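Local coordinates for maltose/maltodextrin-binding protein (Thermus thermophilus, PDB 2GH9) that binds maltotriose in the cleft between its two lobes and probably hands such maltodextrins to a membrane transporter for uptake, at residues 112-117 against 262-267; 160-165 against 250-255; 232-237 against 303-308; 168-173 against 334-339. All blocks are in the same frame, centred on the assembly; numbering follows the deposited sequence.

Contact 1: residues 112-117 against 262-267; sequences AESVAL and WGPFLG. With GLC (alpha-D-glucopyranose), chain B.
Glu113 and Gly267 face each other as an antiparallel hydrogen-bonded pair, one residue from each segment. Gly267 N gives a nearly straight bond to Glu113 O at 2.9 Å, while the return bond from Glu113 N to Gly267 O is more bent, at 141°. The Glu113 side chain leaves CB with its CG set between the backbone N and the carbonyl carbon (chi1 59°), which lays CG on Gly267 O at 3.5 Å. From there the chain runs out extended. CD carries the carboxylate up to the sugar; OE1 makes a salt bridge with Arg305, and OE2 accepts the O2 hydroxyl of the chain B glucose at 2.7 Å as well as a hydrogen bond from Gln269. This is consistent with the hinge of a periplasmic binding protein: residues 112-117 join a strand of the large mixed sheet to one of the four-strand sheet, and residues 262-267 lead back into the large sheet. Past Ser114 the two segments draw apart. A water takes the hydrogen of Val115 N and gives its own to Phe265 O, at 2.7 Å. Ser114 CB sits 3.3 Å from the same Phe265 O, and its OG bonds to Val115 O from above that carbonyl's plane. The in-plane edge of the Trp262 ring reaches Val115 O as well, with CH2 at 3.5 Å. The Val115 side chain slides past Pro264 in the opposite direction, CG2 to CB 3.8 Å, and crosses the Trp262 side chain at about a right angle, while Pro264 CD rests on one face of that indole.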
loop_
_atom_site.group_PDB
_atom_site.type_symbol
_atom_site.label_atom_id
_atom_site.label_comp_id
_atom_site.label_asym_id
_atom_site.label_seq_id
_atom_site.Cartn_x
_atom_site.Cartn_y
_atom_site.Cartn_z
ATOM N N ALA A 112 -8.521 0.147 3.583
ATOM C CA ALA A 112 -7.378 0.939 3.993
ATOM C C ALA A 112 -6.275 -0.002 4.432
ATOM O O ALA A 112 -6.534 -1.110 4.908
ATOM C CB ALA A 112 -7.764 1.894 5.114
ATOM N N GLU A 113 -5.034 0.440 4.258
ATOM C CA GLU A 113 -3.889 -0.400 4.528
ATOM C C GLU A 113 -2.668 0.451 4.805
ATOM O O GLU A 113 -2.587 1.591 4.393
ATOM C CB GLU A 113 -3.601 -1.267 3.311
ATOM C CG GLU A 113 -3.306 -0.452 2.042
ATOM C CD GLU A 113 -3.303 -1.280 0.791
ATOM O OE1 GLU A 113 -3.784 -2.412 0.872
ATOM O OE2 GLU A 113 -2.797 -0.815 -0.271
ATOM N N SER A 114 -1.699 -0.156 5.474
ATOM C CA SER A 114 -0.383 0.443 5.637
ATOM C C SER A 114 0.570 -0.676 5.964
ATOM O O SER A 114 0.147 -1.753 6.384
ATOM C CB SER A 114 -0.389 1.484 6.777
ATOM O OG SER A 114 -0.249 0.866 8.045
ATOM N N VAL A 115 1.865 -0.435 5.797
ATOM C CA VAL A 115 2.838 -1.344 6.379
ATOM C C VAL A 115 2.890 -1.179 7.893
ATOM O O VAL A 115 2.463 -0.168 8.472
ATOM C CB VAL A 115 4.283 -1.198 5.755
ATOM C CG1 VAL A 115 4.239 -1.558 4.272
ATOM C CG2 VAL A 115 4.885 0.207 6.013
ATOM N N ALA A 116 3.395 -2.228 8.528
ATOM C CA ALA A 116 3.572 -2.286 9.968
ATOM C C ALA A 116 4.581 -3.401 10.303
ATOM O O ALA A 116 4.948 -4.217 9.453
ATOM C CB ALA A 116 2.258 -2.579 10.662
ATOM N N LEU A 117 4.988 -3.424 11.562
ATOM C CA LEU A 117 5.810 -4.480 12.091
ATOM C C LEU A 117 4.888 -5.667 12.376
ATOM O O LEU A 117 4.075 -5.635 13.306
ATOM C CB LEU A 117 6.542 -4.022 13.360
ATOM C CG LEU A 117 7.384 -5.129 14.009
ATOM C CD1 LEU A 117 8.547 -5.464 13.088
ATOM C CD2 LEU A 117 7.843 -4.720 15.385
ATOM N N TRP A 262 8.365 7.114 13.628
ATOM C CA TRP A 262 8.038 6.352 12.443
ATOM C C TRP A 262 6.533 6.518 12.114
ATOM O O TRP A 262 5.692 6.450 13.001
ATOM C CB TRP A 262 8.372 4.885 12.627
ATOM C CG TRP A 262 7.936 4.012 11.467
ATOM C CD1 TRP A 262 8.651 3.741 10.336
ATOM C CD2 TRP A 262 6.722 3.245 11.360
ATOM N NE1 TRP A 262 7.951 2.901 9.521
ATOM C CE2 TRP A 262 6.758 2.587 10.112
ATOM C CE3 TRP A 262 5.589 3.088 12.176
ATOM C CZ2 TRP A 262 5.725 1.749 9.675
ATOM C CZ3 TRP A 262 4.539 2.265 11.724
ATOM C CH2 TRP A 262 4.626 1.599 10.501
ATOM N N GLY A 263 6.219 6.723 10.840
ATOM C CA GLY A 263 4.832 6.732 10.371
ATOM C C GLY A 263 4.762 6.351 8.902
ATOM O O GLY A 263 5.407 6.992 8.063
ATOM N N PRO A 264 3.963 5.330 8.569
ATOM C CA PRO A 264 3.892 4.847 7.180
ATOM C C PRO A 264 2.912 5.637 6.302
ATOM O O PRO A 264 2.106 6.386 6.829
ATOM C CB PRO A 264 3.361 3.416 7.360
ATOM C CG PRO A 264 2.397 3.569 8.538
ATOM C CD PRO A 264 3.066 4.562 9.463
ATOM N N PHE A 265 2.971 5.423 4.981
ATOM C CA PHE A 265 1.880 5.797 4.094
ATOM C C PHE A 265 0.596 5.042 4.455
ATOM O O PHE A 265 0.630 3.863 4.792
ATOM C CB PHE A 265 2.192 5.471 2.625
ATOM C CG PHE A 265 3.106 6.450 1.924
ATOM C CD1 PHE A 265 2.844 7.814 1.941
ATOM C CD2 PHE A 265 4.181 5.983 1.171
ATOM C CE1 PHE A 265 3.648 8.711 1.243
ATOM C CE2 PHE A 265 4.994 6.877 0.456
ATOM C CZ PHE A 265 4.726 8.247 0.505
ATOM N N LEU A 266 -0.529 5.745 4.378
ATOM C CA LEU A 266 -1.848 5.145 4.370
ATOM C C LEU A 266 -2.235 5.041 2.911
ATOM O O LEU A 266 -2.013 5.969 2.117
ATOM C CB LEU A 266 -2.855 5.976 5.183
ATOM C CG LEU A 266 -2.396 6.269 6.621
ATOM C CD1 LEU A 266 -3.294 7.278 7.331
ATOM C CD2 LEU A 266 -2.290 4.989 7.453
ATOM N N GLY A 267 -2.717 3.872 2.540
ATOM C CA GLY A 267 -3.142 3.612 1.189
ATOM C C GLY A 267 -4.597 3.249 1.255
ATOM O O GLY A 267 -5.013 2.560 2.170
HETATM C C1 GLC B . 1.401 -2.926 -1.688
HETATM C C2 GLC B . 0.473 -1.734 -1.544
HETATM C C3 GLC B . 0.739 -0.737 -2.695
HETATM C C4 GLC B . 2.207 -0.364 -2.832
HETATM C C5 GLC B . 3.069 -1.623 -2.876
HETATM C C6 GLC B . 4.560 -1.267 -2.849
HETATM O O2 GLC B . -0.887 -2.169 -1.614
HETATM O O3 GLC B . -0.046 0.423 -2.523
HETATM O O4 GLC B . 2.404 0.417 -4.027
HETATM O O5 GLC B . 2.764 -2.487 -1.757
HETATM O O6 GLC B . 5.364 -2.264 -3.485
HETATM O O HOH W 1 2.210 1.845 4.103
#

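Contact 2: residues 160-165 against 250-255; sequences FGFFKA and APFPVP. Unlike the reference sequence in segment 250-255: Val254 (reference Ala).
Phe162 turns its ring edge to the face of Phe252 in an offset edge-to-face pair, with centroids 5.3 Å apart and planes at 68°. The touch is made by CE1 of Phe162, 3.4 Å from Phe252 CE2. Both first torsions serve this meeting. Phe162 has CG anti to its carbonyl carbon (chi1 -53°), which swings a side chain that starts out along the helix flank over to the loop; Phe252 places CG opposite its own backbone N (chi1 -164°) and extends the ring from the loop to the helix. Phe162 CD1 also meets Pro255 CG, which comes in obliquely, at 3.5 Å. Pro255 thus bears on two residues about one helical turn apart, its CD packing on the Ala165 methyl CB at 3.6 Å. Val254 adds a looser touch: CG1, anti to its backbone N, comes to 4.2 Å from Ala165 CB. Pro253 CD, from the next residue along, lies on one face of the Phe252 ring and probably limits how that ring can turn. The contact across these segments is wholly apolar, and the aromatic packing runs on beyond it: Phe198 meets Phe162 edge-to-face, and Phe134 does the same with Phe252. Helix 156-166 is thereby clamped to the proline-rich loop that leaves outer strand 247-250, an aromatic core between helix and sheet edge in one alpha/beta lobe of a periplasmic binding protein.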
loop_
_atom_site.group_PDB
_atom_site.type_symbol
_atom_site.label_atom_id
_atom_site.label_comp_id
_atom_site.label_asym_id
_atom_site.label_seq_id
_atom_site.Cartn_x
_atom_site.Cartn_y
_atom_site.Cartn_z
ATOM N N PHE A 160 9.078 4.728 3.217
ATOM C CA PHE A 160 8.595 6.063 3.532
ATOM C C PHE A 160 8.576 6.353 5.036
ATOM O O PHE A 160 8.938 7.447 5.449
ATOM C CB PHE A 160 7.227 6.385 2.921
ATOM C CG PHE A 160 6.672 7.690 3.420
ATOM C CD1 PHE A 160 7.261 8.891 3.042
ATOM C CD2 PHE A 160 5.620 7.720 4.328
ATOM C CE1 PHE A 160 6.778 10.091 3.518
ATOM C CE2 PHE A 160 5.153 8.929 4.823
ATOM C CZ PHE A 160 5.737 10.114 4.414
ATOM N N GLY A 161 8.183 5.380 5.861
ATOM C CA GLY A 161 8.105 5.597 7.299
ATOM C C GLY A 161 9.395 6.077 7.933
ATOM O O GLY A 161 9.378 6.874 8.869
ATOM N N PHE A 162 10.508 5.596 7.416
ATOM C CA PHE A 162 11.824 6.088 7.829
ATOM C C PHE A 162 12.052 7.530 7.325
ATOM O O PHE A 162 12.613 8.358 8.033
ATOM C CB PHE A 162 12.928 5.158 7.317
ATOM C CG PHE A 162 12.727 3.724 7.685
ATOM C CD1 PHE A 162 12.296 3.374 8.953
ATOM C CD2 PHE A 162 13.000 2.710 6.761
ATOM C CE1 PHE A 162 12.097 2.041 9.304
ATOM C CE2 PHE A 162 12.822 1.389 7.098
ATOM C CZ PHE A 162 12.355 1.045 8.374
ATOM N N PHE A 163 11.591 7.836 6.124
ATOM C CA PHE A 163 11.675 9.208 5.617
ATOM C C PHE A 163 10.843 10.187 6.475
ATOM O O PHE A 163 11.300 11.292 6.785
ATOM C CB PHE A 163 11.299 9.288 4.124
ATOM C CG PHE A 163 12.418 8.887 3.183
ATOM C CD1 PHE A 163 13.098 9.847 2.427
ATOM C CD2 PHE A 163 12.757 7.552 3.019
ATOM C CE1 PHE A 163 14.112 9.479 1.533
ATOM C CE2 PHE A 163 13.780 7.172 2.131
ATOM C CZ PHE A 163 14.449 8.158 1.379
ATOM N N LYS A 164 9.653 9.750 6.883
ATOM C CA LYS A 164 8.791 10.494 7.807
ATOM C C LYS A 164 9.441 10.694 9.188
ATOM O O LYS A 164 9.498 11.824 9.692
ATOM C CB LYS A 164 7.422 9.803 7.935
ATOM C CG LYS A 164 6.409 10.572 8.787
ATOM C CD LYS A 164 4.980 10.133 8.497
ATOM C CE LYS A 164 3.977 11.024 9.203
ATOM N NZ LYS A 164 4.055 12.400 8.695
ATOM N N ALA A 165 9.965 9.625 9.776
ATOM C CA ALA A 165 10.695 9.742 11.032
ATOM C C ALA A 165 11.791 10.842 10.955
ATOM O O ALA A 165 11.892 11.701 11.834
ATOM C CB ALA A 165 11.305 8.398 11.435
ATOM N N ALA A 250 2.248 -4.389 15.104
ATOM C CA ALA A 250 2.776 -3.314 15.935
ATOM C C ALA A 250 3.367 -2.217 15.034
ATOM O O ALA A 250 3.712 -2.478 13.877
ATOM C CB ALA A 250 3.838 -3.859 16.880
ATOM N N PRO A 251 3.472 -0.977 15.562
ATOM C CA PRO A 251 4.219 0.046 14.840
ATOM C C PRO A 251 5.680 -0.371 14.722
ATOM O O PRO A 251 6.182 -1.093 15.560
ATOM C CB PRO A 251 4.072 1.318 15.692
ATOM C CG PRO A 251 3.371 0.922 16.960
ATOM C CD PRO A 251 2.923 -0.508 16.849
ATOM N N PHE A 252 6.340 0.073 13.663
ATOM C CA PHE A 252 7.752 -0.159 13.532
ATOM C C PHE A 252 8.452 0.815 14.471
ATOM O O PHE A 252 7.986 1.913 14.631
ATOM C CB PHE A 252 8.219 0.031 12.098
ATOM C CG PHE A 252 9.575 -0.563 11.843
ATOM C CD1 PHE A 252 9.709 -1.928 11.572
ATOM C CD2 PHE A 252 10.701 0.200 11.971
ATOM C CE1 PHE A 252 10.949 -2.486 11.379
ATOM C CE2 PHE A 252 11.953 -0.356 11.769
ATOM C CZ PHE A 252 12.076 -1.695 11.485
ATOM N N PRO A 253 9.533 0.386 15.143
ATOM C CA PRO A 253 10.300 1.334 15.952
ATOM C C PRO A 253 10.871 2.521 15.178
ATOM O O PRO A 253 11.177 2.423 13.987
ATOM C CB PRO A 253 11.432 0.489 16.555
ATOM C CG PRO A 253 11.402 -0.817 15.892
ATOM C CD PRO A 253 10.035 -0.993 15.286
ATOM N N VAL A 254 10.994 3.644 15.874
ATOM C CA VAL A 254 11.521 4.846 15.285
ATOM C C VAL A 254 13.019 4.628 15.106
ATOM O O VAL A 254 13.697 4.177 16.042
ATOM C CB VAL A 254 11.213 6.082 16.162
ATOM C CG1 VAL A 254 11.648 7.395 15.468
ATOM C CG2 VAL A 254 9.743 6.123 16.460
ATOM N N PRO A 255 13.536 4.901 13.886
ATOM C CA PRO A 255 14.976 4.703 13.650
ATOM C C PRO A 255 15.805 5.618 14.560
ATOM O O PRO A 255 15.336 6.701 14.938
ATOM C CB PRO A 255 15.166 5.094 12.182
ATOM C CG PRO A 255 13.812 5.158 11.580
ATOM C CD PRO A 255 12.831 5.387 12.683
#

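Contact 3: residues 232-237 against 303-308; sequences NGPWAL and GGRIPV. With GLC (alpha-D-glucopyranose), chain C; GLC (alpha-D-glucopyranose), chain B.
The guanidinium of Arg305 lies flat on an aliphatic carbon: Trp235 CB stands over the centre of the group, 3.3 Å above its plane. One face of the indole is thereby given to the sugar. Arg305 reaches this place extended from CG to NE, and its two terminal nitrogens both give hydrogen bonds to the chain C glucose, NH2 to O2 at 2.9 Å in the guanidinium plane and NH1 to O3 at 3.0 Å. A salt bridge from NE to Glu13 fixes its rotation further. Trp235 forms an aromatic platform of the kind common in carbohydrate-binding sites. That face of its ring carries two glucoses in a row, with C4 of the chain C sugar and C1 of the chain B sugar above it, while Gly233 CA backs the opposite face. The torsion that sets CG between backbone N and carbonyl carbon (chi1 54°) folds the indole back over Gly233. Putting an alanine here would probably leave both sugar rings without their stacking surface, although CB would still lie against the arginine. Behind the platform the segments close tightly, with Pro234 CB 3.3 Å from Gly304 O and Leu237 CB 3.4 Å from Gly303 O. Gly304 has to do without a side chain, because a CB there would come to 2.7 Å from Leu237 CD1.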
loop_
_atom_site.group_PDB
_atom_site.type_symbol
_atom_site.label_atom_id
_atom_site.label_comp_id
_atom_site.label_asym_id
_atom_site.label_seq_id
_atom_site.Cartn_x
_atom_site.Cartn_y
_atom_site.Cartn_z
ATOM N N ASN A 232 5.570 -5.266 6.596
ATOM C CA ASN A 232 4.622 -5.543 5.511
ATOM C C ASN A 232 3.202 -5.087 5.916
ATOM O O ASN A 232 2.967 -4.716 7.057
ATOM C CB ASN A 232 4.639 -7.043 5.188
ATOM C CG ASN A 232 4.213 -7.348 3.762
ATOM O OD1 ASN A 232 3.952 -6.441 2.957
ATOM N ND2 ASN A 232 4.185 -8.640 3.422
ATOM N N GLY A 233 2.275 -5.141 4.967
ATOM C CA GLY A 233 0.928 -4.675 5.166
ATOM C C GLY A 233 -0.130 -5.759 5.103
ATOM O O GLY A 233 0.170 -6.936 4.836
ATOM N N PRO A 234 -1.386 -5.355 5.329
ATOM C CA PRO A 234 -2.478 -6.310 5.544
ATOM C C PRO A 234 -2.832 -7.159 4.310
ATOM O O PRO A 234 -3.473 -8.194 4.451
ATOM C CB PRO A 234 -3.648 -5.410 5.982
ATOM C CG PRO A 234 -3.325 -4.081 5.455
ATOM C CD PRO A 234 -1.845 -3.963 5.458
ATOM N N TRP A 235 -2.412 -6.712 3.131
ATOM C CA TRP A 235 -2.517 -7.500 1.906
ATOM C C TRP A 235 -1.841 -8.860 1.976
ATOM O O TRP A 235 -2.124 -9.719 1.133
ATOM C CB TRP A 235 -1.925 -6.738 0.697
ATOM C CG TRP A 235 -0.533 -6.291 0.923
ATOM C CD1 TRP A 235 0.617 -7.021 0.764
ATOM C CD2 TRP A 235 -0.138 -5.010 1.395
ATOM N NE1 TRP A 235 1.714 -6.250 1.118
ATOM C CE2 TRP A 235 1.269 -5.014 1.507
ATOM C CE3 TRP A 235 -0.843 -3.846 1.743
ATOM C CZ2 TRP A 235 1.987 -3.889 1.913
ATOM C CZ3 TRP A 235 -0.127 -2.734 2.140
ATOM C CH2 TRP A 235 1.276 -2.772 2.235
ATOM N N ALA A 236 -0.916 -9.033 2.928
ATOM C CA ALA A 236 -0.113 -10.254 3.067
ATOM C C ALA A 236 -0.733 -11.247 4.076
ATOM O O ALA A 236 -0.330 -12.408 4.135
ATOM C CB ALA A 236 1.309 -9.881 3.507
ATOM N N LEU A 237 -1.714 -10.773 4.845
ATOM C CA LEU A 237 -2.276 -11.506 5.967
ATOM C C LEU A 237 -3.100 -12.714 5.567
ATOM O O LEU A 237 -3.137 -13.676 6.322
ATOM C CB LEU A 237 -3.102 -10.585 6.864
ATOM C CG LEU A 237 -2.285 -9.541 7.618
ATOM C CD1 LEU A 237 -3.136 -8.654 8.532
ATOM C CD2 LEU A 237 -1.141 -10.181 8.413
ATOM N N GLY A 303 -8.588 -12.044 4.429
ATOM C CA GLY A 303 -7.241 -11.496 4.324
ATOM C C GLY A 303 -6.871 -10.649 5.522
ATOM O O GLY A 303 -6.436 -11.177 6.563
ATOM N N GLY A 304 -7.016 -9.339 5.375
ATOM C CA GLY A 304 -6.782 -8.423 6.476
ATOM C C GLY A 304 -6.829 -6.927 6.246
ATOM O O GLY A 304 -6.614 -6.155 7.191
ATOM N N ARG A 305 -7.098 -6.487 5.026
ATOM C CA ARG A 305 -7.177 -5.046 4.748
ATOM C C ARG A 305 -8.414 -4.465 5.443
ATOM O O ARG A 305 -9.412 -5.156 5.629
ATOM C CB ARG A 305 -7.227 -4.759 3.240
ATOM C CG ARG A 305 -6.086 -5.396 2.464
ATOM C CD ARG A 305 -6.111 -4.962 1.065
ATOM N NE ARG A 305 -5.553 -5.958 0.154
ATOM C CZ ARG A 305 -4.718 -5.687 -0.835
ATOM N NH1 ARG A 305 -4.293 -4.441 -1.066
ATOM N NH2 ARG A 305 -4.302 -6.661 -1.614
ATOM N N ILE A 306 -8.316 -3.221 5.861
ATOM C CA ILE A 306 -9.287 -2.663 6.815
ATOM C C ILE A 306 -10.419 -1.974 6.057
ATOM O O ILE A 306 -10.151 -1.129 5.217
ATOM C CB ILE A 306 -8.599 -1.674 7.782
ATOM C CG1 ILE A 306 -7.344 -2.318 8.418
ATOM C CG2 ILE A 306 -9.584 -1.147 8.881
ATOM C CD1 ILE A 306 -7.566 -3.752 8.956
ATOM N N PRO A 307 -11.688 -2.333 6.335
ATOM C CA PRO A 307 -12.801 -1.588 5.693
ATOM C C PRO A 307 -12.731 -0.071 5.864
ATOM O O PRO A 307 -12.330 0.419 6.920
ATOM C CB PRO A 307 -14.045 -2.142 6.399
ATOM C CG PRO A 307 -13.647 -3.541 6.756
ATOM C CD PRO A 307 -12.191 -3.433 7.170
ATOM N N VAL A 308 -13.087 0.671 4.818
ATOM C CA VAL A 308 -13.220 2.121 4.937
ATOM C C VAL A 308 -14.677 2.526 5.302
ATOM O O VAL A 308 -14.986 3.713 5.430
ATOM C CB VAL A 308 -12.745 2.856 3.672
ATOM C CG1 VAL A 308 -11.232 2.584 3.443
ATOM C CG2 VAL A 308 -13.560 2.443 2.483
HETATM C C1 GLC C . 0.204 -7.531 -4.027
HETATM C C2 GLC C . -0.805 -6.881 -3.082
HETATM C C3 GLC C . -0.618 -5.377 -3.093
HETATM C C4 GLC C . 0.829 -5.038 -2.702
HETATM C C5 GLC C . 1.832 -5.710 -3.653
HETATM C C6 GLC C . 3.282 -5.523 -3.165
HETATM O O1 GLC C . -0.150 -7.188 -5.364
HETATM O O2 GLC C . -2.155 -7.252 -3.438
HETATM O O3 GLC C . -1.549 -4.717 -2.219
HETATM O O4 GLC C . 1.033 -3.647 -2.875
HETATM O O5 GLC C . 1.541 -7.103 -3.738
HETATM O O6 GLC C . 4.224 -6.200 -4.019
HETATM C C1 GLC B . 1.401 -2.926 -1.688
HETATM C C2 GLC B . 0.473 -1.734 -1.544
HETATM C C3 GLC B . 0.739 -0.737 -2.695
HETATM C C4 GLC B . 2.207 -0.364 -2.832
HETATM C C5 GLC B . 3.069 -1.623 -2.876
HETATM C C6 GLC B . 4.560 -1.267 -2.849
HETATM O O2 GLC B . -0.887 -2.169 -1.614
HETATM O O3 GLC B . -0.046 0.423 -2.523
HETATM O O4 GLC B . 2.404 0.417 -4.027
HETATM O O5 GLC B . 2.764 -2.487 -1.757
HETATM O O6 GLC B . 5.364 -2.264 -3.485
#

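Contact 4: residues 168-173 against 334-339; sequences AENVFA and PMPNIP
Asn170 slides past the ring of Pro336 in the opposite direction, its OD1 lying 3.6 Å from Pro336 CD. The amide at its tip works with both ends. ND2 gives Pro334 O a hydrogen bond of 2.8 Å, with an angle of 158° at the hydrogen; the acceptor lies in the amide plane, though the donor is tilted from the plane of the carbonyl. OD1 turns back to its own chain and accepts the N-H of Val171 on an in-plane lone pair, so the flat group is held at two points. CG set anti to the backbone N (chi1 -155°) is what carries the amide across to the other segment. A leucine in its place would probably leave Pro334 O and Val171 N without these partners. Beyond the amide the contact turns apolar. Val171 CB comes to 4.1 Å from Pro336 CG, and its CG1 covers the middle of one face of the Phe172 ring. Phe172 crosses Pro336 at about a right angle, while Ile338 approaches it from the opposite direction, CD1 reaching 3.7 Å from Phe172 CE2. Helix 341-357 closes in on the same residues, with Met341 on Val171 and Val344 on Phe172. Here a proline-rich connection that carries Met335 of the glycan pocket, running from strand 333-334 of the large sheet to that helix, is pinned to the opening of a small beta hairpin.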
loop_
_atom_site.group_PDB
_atom_site.type_symbol
_atom_site.label_atom_id
_atom_site.label_comp_id
_atom_site.label_asym_id
_atom_site.label_seq_id
_atom_site.Cartn_x
_atom_site.Cartn_y
_atom_site.Cartn_z
ATOM N N ALA A 168 10.252 14.140 6.848
ATOM C CA ALA A 168 9.340 14.368 5.711
ATOM C C ALA A 168 7.898 14.148 6.153
ATOM O O ALA A 168 7.535 13.036 6.489
ATOM C CB ALA A 168 9.690 13.419 4.533
ATOM N N GLU A 169 7.087 15.205 6.180
ATOM C CA GLU A 169 5.650 15.076 6.514
ATOM C C GLU A 169 4.946 14.164 5.498
ATOM O O GLU A 169 4.193 13.266 5.846
ATOM C CB GLU A 169 4.996 16.463 6.528
ATOM C CG GLU A 169 3.486 16.493 6.747
ATOM C CD GLU A 169 3.019 15.707 7.978
ATOM O OE1 GLU A 169 3.718 15.689 9.019
ATOM O OE2 GLU A 169 1.922 15.107 7.900
ATOM N N ASN A 170 5.226 14.414 4.234
ATOM C CA ASN A 170 4.755 13.587 3.157
ATOM C C ASN A 170 5.759 13.750 2.028
ATOM O O ASN A 170 6.905 14.158 2.290
ATOM C CB ASN A 170 3.317 13.984 2.770
ATOM C CG ASN A 170 2.544 12.837 2.103
ATOM O OD1 ASN A 170 3.086 12.142 1.245
ATOM N ND2 ASN A 170 1.288 12.642 2.498
ATOM N N VAL A 171 5.363 13.393 0.798
ATOM C CA VAL A 171 6.232 13.482 -0.351
ATOM C C VAL A 171 6.452 14.944 -0.736
ATOM O O VAL A 171 7.569 15.351 -1.033
ATOM C CB VAL A 171 5.659 12.698 -1.565
ATOM C CG1 VAL A 171 6.507 12.941 -2.816
ATOM C CG2 VAL A 171 5.606 11.206 -1.257
ATOM N N PHE A 172 5.370 15.712 -0.725
ATOM C CA PHE A 172 5.364 17.104 -1.170
ATOM C C PHE A 172 4.883 18.028 -0.055
ATOM O O PHE A 172 4.015 17.653 0.732
ATOM C CB PHE A 172 4.394 17.277 -2.333
ATOM C CG PHE A 172 4.677 16.412 -3.525
ATOM C CD1 PHE A 172 5.780 16.642 -4.327
ATOM C CD2 PHE A 172 3.786 15.418 -3.895
ATOM C CE1 PHE A 172 6.013 15.858 -5.467
ATOM C CE2 PHE A 172 4.005 14.651 -5.020
ATOM C CZ PHE A 172 5.116 14.864 -5.808
ATOM N N ALA A 173 5.425 19.245 -0.012
ATOM C CA ALA A 173 4.937 20.294 0.885
ATOM C C ALA A 173 3.517 20.729 0.488
ATOM O O ALA A 173 3.172 20.708 -0.693
ATOM C CB ALA A 173 5.897 21.490 0.858
ATOM N N PRO A 334 -1.684 9.805 4.376
ATOM C CA PRO A 334 -2.103 9.254 3.088
ATOM C C PRO A 334 -1.125 9.591 1.970
ATOM O O PRO A 334 -0.612 10.717 1.905
ATOM C CB PRO A 334 -3.463 9.928 2.799
ATOM C CG PRO A 334 -3.884 10.590 4.032
ATOM C CD PRO A 334 -2.641 10.799 4.893
ATOM N N MET A 335 -0.879 8.626 1.089
ATOM C CA MET A 335 -0.210 8.904 -0.158
ATOM C C MET A 335 -0.899 10.074 -0.882
ATOM O O MET A 335 -2.127 10.224 -0.806
ATOM C CB MET A 335 -0.238 7.680 -1.070
ATOM C CG MET A 335 0.743 6.627 -0.674
ATOM S SD MET A 335 0.823 5.311 -1.829
ATOM C CE MET A 335 -0.767 4.488 -1.586
ATOM N N PRO A 336 -0.110 10.890 -1.614
ATOM C CA PRO A 336 -0.732 11.841 -2.506
ATOM C C PRO A 336 -1.389 11.105 -3.668
ATOM O O PRO A 336 -0.863 10.067 -4.132
ATOM C CB PRO A 336 0.448 12.670 -3.045
ATOM C CG PRO A 336 1.597 12.371 -2.174
ATOM C CD PRO A 336 1.354 10.951 -1.696
ATOM N N ASN A 337 -2.509 11.645 -4.146
ATOM C CA ASN A 337 -3.178 11.068 -5.293
ATOM C C ASN A 337 -2.984 11.891 -6.567
ATOM O O ASN A 337 -3.558 11.573 -7.582
ATOM C CB ASN A 337 -4.661 10.811 -4.987
ATOM C CG ASN A 337 -5.566 12.020 -5.239
ATOM O OD1 ASN A 337 -5.114 13.142 -5.489
ATOM N ND2 ASN A 337 -6.869 11.775 -5.168
ATOM N N ILE A 338 -2.142 12.913 -6.504
ATOM C CA ILE A 338 -1.914 13.808 -7.666
ATOM C C ILE A 338 -1.133 13.127 -8.783
ATOM O O ILE A 338 -0.373 12.174 -8.539
ATOM C CB ILE A 338 -1.228 15.141 -7.256
ATOM C CG1 ILE A 338 0.127 14.911 -6.565
ATOM C CG2 ILE A 338 -2.156 15.939 -6.366
ATOM C CD1 ILE A 338 0.937 16.178 -6.377
ATOM N N PRO A 339 -1.310 13.598 -10.032
ATOM C CA PRO A 339 -0.675 12.919 -11.155
ATOM C C PRO A 339 0.835 12.752 -11.034
ATOM O O PRO A 339 1.383 11.749 -11.483
ATOM C CB PRO A 339 -1.024 13.821 -12.345
ATOM C CG PRO A 339 -2.280 14.476 -11.940
ATOM C CD PRO A 339 -2.141 14.727 -10.482
#

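In the fold
Contact 1 is the hub, its centre about 9, 10 and 14 Å from those of contacts 2, 3 and 4, and it touches all three. Toward the sugar it is tied to contact 3 by the Glu113 OE1 to Arg305 NH1 salt bridge of 2.9 Å, and the two contacts share the chain B glucose. Toward contact 2 a probable hydrogen bond joins Leu117 N to Ala250 O; toward contact 4, Leu266 O and Met335 N lie 3.1 Å apart, and the Phe265 ring packs on Asn170 and Val171. Contacts 2 and 4 touch where helix 156-166 runs on toward strand 172-175, Phe163 O lying 3.0 Å from Ala168 N, whereas contacts 3 and 4 stay about 8 Å apart at their nearest atoms.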